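Local structure of hypothetical protein (Psychrobacter arcticus, 2I9W) at residues D51-L56 against V104-K109. The protein is of unknown function but binds two zinc ions, each through four cysteines, as a YchJ-family protein with a SEC-C motif. Residues are numbered along the deposited sequence; the frame is centred on the assembly and turned at random.
Sequences DTAEHL and VAHTPK
In the NTF2-like (cystatin-like) domain, the first turn of helix 53-66 packs against the end of strand 97-107, at one edge of the antiparallel sheet, and His106 makes nearly all of the contact. Its CG stands anti to the backbone N (chi1 178°), which carries the imidazole across to the helix start. There the CB of Glu54 sits over the middle of one ring face in a CH-pi contact, 3.6 Å from the centroid of the His106 ring and only 9° off the normal; CD of Pro108 lies over the opposite face. The Glu54 chain runs on extended past the ring, its carboxylate plane turned 80° from the imidazole. OE1 of Glu54 comes within 3.6 Å of CB of His106, while OE2 is claimed by a salt bridge to Arg58. A water lies in the ring plane at the imidazole edge, 2.9 Å from NE2 of His106, and accepts from the backbone N of Ala53 at 2.8 Å. Replacing His106 with an alanine would probably uncover the Glu54 methylene and leave this bridging water without its mate on the strand. Thr52 occupies the N-cap position: its OG1 accepts a nearly straight bond from His55 N (3.1 Å), and CB of the same threonine lies 4.0 Å from CE1 of His106.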
ATOM      1  N   ASP A  51       4.791   5.828  -8.413  1.00 24.98           N
ATOM      2  CA  ASP A  51       4.486   5.797  -9.843  1.00 25.86           C
ATOM      3  C   ASP A  51       3.661   4.565 -10.266  1.00 26.15           C
ATOM      4  O   ASP A  51       2.881   4.620 -11.235  1.00 26.38           O
ATOM      5  CB  ASP A  51       5.798   5.880 -10.639  1.00 30.44           C
ATOM      6  CG  ASP A  51       5.570   6.126 -12.139  1.00 33.13           C
ATOM      7  N   THR A  52       3.771   3.475  -9.507  1.00 22.80           N
ATOM      8  CA  THR A  52       3.103   2.234  -9.860  1.00 22.95           C
ATOM      9  C   THR A  52       2.455   1.657  -8.600  1.00 20.10           C
ATOM     10  O   THR A  52       2.846   2.044  -7.493  1.00 20.51           O
ATOM     11  CB  THR A  52       4.106   1.216 -10.439  1.00 22.84           C
ATOM     12  OG1 THR A  52       4.871   0.649  -9.385  1.00 25.22           O
ATOM     13  CG2 THR A  52       5.037   1.849 -11.511  1.00 22.94           C
ATOM     14  N   ALA A  53       1.514   0.717  -8.758  1.00 18.79           N
ATOM     15  CA  ALA A  53       0.922   0.002  -7.605  1.00 20.39           C
ATOM     16  C   ALA A  53       1.962  -0.794  -6.769  1.00 18.99           C
ATOM     17  O   ALA A  53       1.902  -0.825  -5.534  1.00 18.61           O
ATOM     18  CB  ALA A  53      -0.219  -0.909  -8.093  1.00 22.61           C
ATOM     19  N   GLU A  54       2.938  -1.394  -7.450  1.00 19.24           N
ATOM     20  CA  GLU A  54       3.992  -2.134  -6.760  1.00 23.37           C
ATOM     21  C   GLU A  54       4.785  -1.181  -5.846  1.00 20.13           C
ATOM     22  O   GLU A  54       5.020  -1.479  -4.669  1.00 20.61           O
ATOM     23  CB  GLU A  54       4.933  -2.896  -7.707  1.00 25.87           C
ATOM     24  CG  GLU A  54       6.073  -3.515  -6.865  1.00 28.94           C
ATOM     25  CD  GLU A  54       7.147  -4.148  -7.661  1.00 35.52           C
ATOM     26  OE1 GLU A  54       6.893  -4.480  -8.837  1.00 40.21           O
ATOM     27  OE2 GLU A  54       8.243  -4.328  -7.077  1.00 47.02           O
ATOM     28  N   HIS A  55       5.131  -0.017  -6.374  1.00 19.81           N
ATOM     29  CA  HIS A  55       5.835   0.966  -5.599  0.62 20.25           C
ATOM     30  C   HIS A  55       4.964   1.465  -4.457  1.00 20.54           C
ATOM     31  O   HIS A  55       5.434   1.580  -3.325  1.00 19.40           O
ATOM     32  CB  HIS A  55       6.277   2.074  -6.523  0.62 22.76           C
ATOM     33  CG  HIS A  55       7.243   3.013  -5.907  0.62 20.98           C
ATOM     34  ND1 HIS A  55       7.656   4.165  -6.536  0.62 36.51           N
ATOM     35  CD2 HIS A  55       7.877   2.981  -4.709  0.62 17.85           C
ATOM     36  CE1 HIS A  55       8.526   4.788  -5.763  0.62 30.44           C
ATOM     37  NE2 HIS A  55       8.666   4.099  -4.645  0.62 29.17           N
ATOM     38  N   LEU A  56       3.666   1.711  -4.707  1.00 19.11           N
ATOM     39  CA  LEU A  56       2.802   2.080  -3.587  1.00 19.53           C
ATOM     40  C   LEU A  56       2.761   1.027  -2.461  1.00 20.11           C
ATOM     41  O   LEU A  56       2.903   1.357  -1.278  1.00 20.62           O
ATOM     42  CB  LEU A  56       1.376   2.428  -4.047  1.00 17.87           C
ATOM     43  CG  LEU A  56       0.454   3.037  -2.959  1.00 20.68           C
ATOM     44  CD1 LEU A  56       0.952   4.467  -2.551  1.00 26.69           C
ATOM     45  CD2 LEU A  56      -1.015   3.035  -3.371  1.00 22.11           C
ATOM     46  N   VAL A 104       5.921 -10.965  -5.053  1.00 19.72           N
ATOM     47  CA  VAL A 104       5.785 -12.143  -5.914  1.00 19.33           C
ATOM     48  C   VAL A 104       5.468 -11.728  -7.351  1.00 19.09           C
ATOM     49  O   VAL A 104       6.067 -12.261  -8.319  1.00 19.71           O
ATOM     50  CB  VAL A 104       4.738 -13.110  -5.362  1.00 18.68           C
ATOM     51  CG1 VAL A 104       4.507 -14.301  -6.339  1.00 18.38           C
ATOM     52  CG2 VAL A 104       5.128 -13.573  -3.952  1.00 17.39           C
ATOM     53  N   ALA A 105       4.553 -10.784  -7.540  1.00 17.90           N
ATOM     54  CA  ALA A 105       4.098 -10.451  -8.899  1.00 19.74           C
ATOM     55  C   ALA A 105       3.424  -9.106  -8.880  1.00 21.12           C
ATOM     56  O   ALA A 105       2.846  -8.712  -7.869  1.00 23.35           O
ATOM     57  CB  ALA A 105       3.125 -11.518  -9.439  1.00 18.85           C
ATOM     58  N   HIS A 106       3.542  -8.406  -9.999  1.00 20.61           N
ATOM     59  CA  HIS A 106       2.923  -7.098 -10.212  1.00 19.87           C
ATOM     60  C   HIS A 106       2.173  -7.157 -11.532  1.00 20.13           C
ATOM     61  O   HIS A 106       2.738  -7.582 -12.570  1.00 22.05           O
ATOM     62  CB  HIS A 106       4.012  -6.031 -10.243  1.00 19.70           C
ATOM     63  CG  HIS A 106       3.512  -4.654 -10.494  1.00 18.19           C
ATOM     64  ND1 HIS A 106       4.217  -3.736 -11.239  1.00 22.64           N
ATOM     65  CD2 HIS A 106       2.349  -4.051 -10.145  1.00 24.43           C
ATOM     66  CE1 HIS A 106       3.519  -2.619 -11.318  1.00 20.14           C
ATOM     67  NE2 HIS A 106       2.382  -2.783 -10.667  1.00 23.75           N
ATOM     68  N   THR A 107       0.896  -6.759 -11.488  1.00 20.30           N
ATOM     69  CA  THR A 107       0.003  -6.808 -12.621  1.00 20.57           C
ATOM     70  C   THR A 107      -0.443  -5.367 -12.865  1.00 18.44           C
ATOM     71  O   THR A 107      -1.481  -4.973 -12.378  1.00 19.78           O
ATOM     72  CB  THR A 107      -1.225  -7.697 -12.287  1.00 20.89           C
ATOM     73  OG1 THR A 107      -0.804  -9.057 -12.035  1.00 25.33           O
ATOM     74  CG2 THR A 107      -2.251  -7.675 -13.441  1.00 23.97           C
ATOM     75  N   PRO A 108       0.362  -4.568 -13.588  1.00 19.19           N
ATOM     76  CA  PRO A 108       0.038  -3.145 -13.702  1.00 21.44           C
ATOM     77  C   PRO A 108      -1.235  -2.832 -14.528  1.00 21.76           C
ATOM     78  O   PRO A 108      -1.815  -1.757 -14.386  1.00 24.90           O
ATOM     79  CB  PRO A 108       1.287  -2.540 -14.372  1.00 21.12           C
ATOM     80  CG  PRO A 108       2.011  -3.639 -14.937  1.00 22.89           C
ATOM     81  CD  PRO A 108       1.617  -4.912 -14.269  1.00 20.51           C
ATOM     82  N   LYS A 109      -1.637  -3.765 -15.373  1.00 22.02           N
ATOM     83  CA  LYS A 109      -2.755  -3.554 -16.289  1.00 20.36           C
ATOM     84  C   LYS A 109      -3.847  -4.577 -16.027  1.00 20.18           C
ATOM     85  O   LYS A 109      -4.301  -5.253 -16.957  1.00 23.20           O
ATOM     86  CB  LYS A 109      -2.274  -3.631 -17.740  1.00 24.53           C
ATOM     87  CG  LYS A 109      -1.451  -2.442 -18.191  1.00 27.53           C
ATOM     88  CD  LYS A 109      -1.192  -2.469 -19.735  1.00 24.41           C
TER
HETATM   89  O   HOH W   1       0.974  -0.312 -11.292  1.00 19.26           O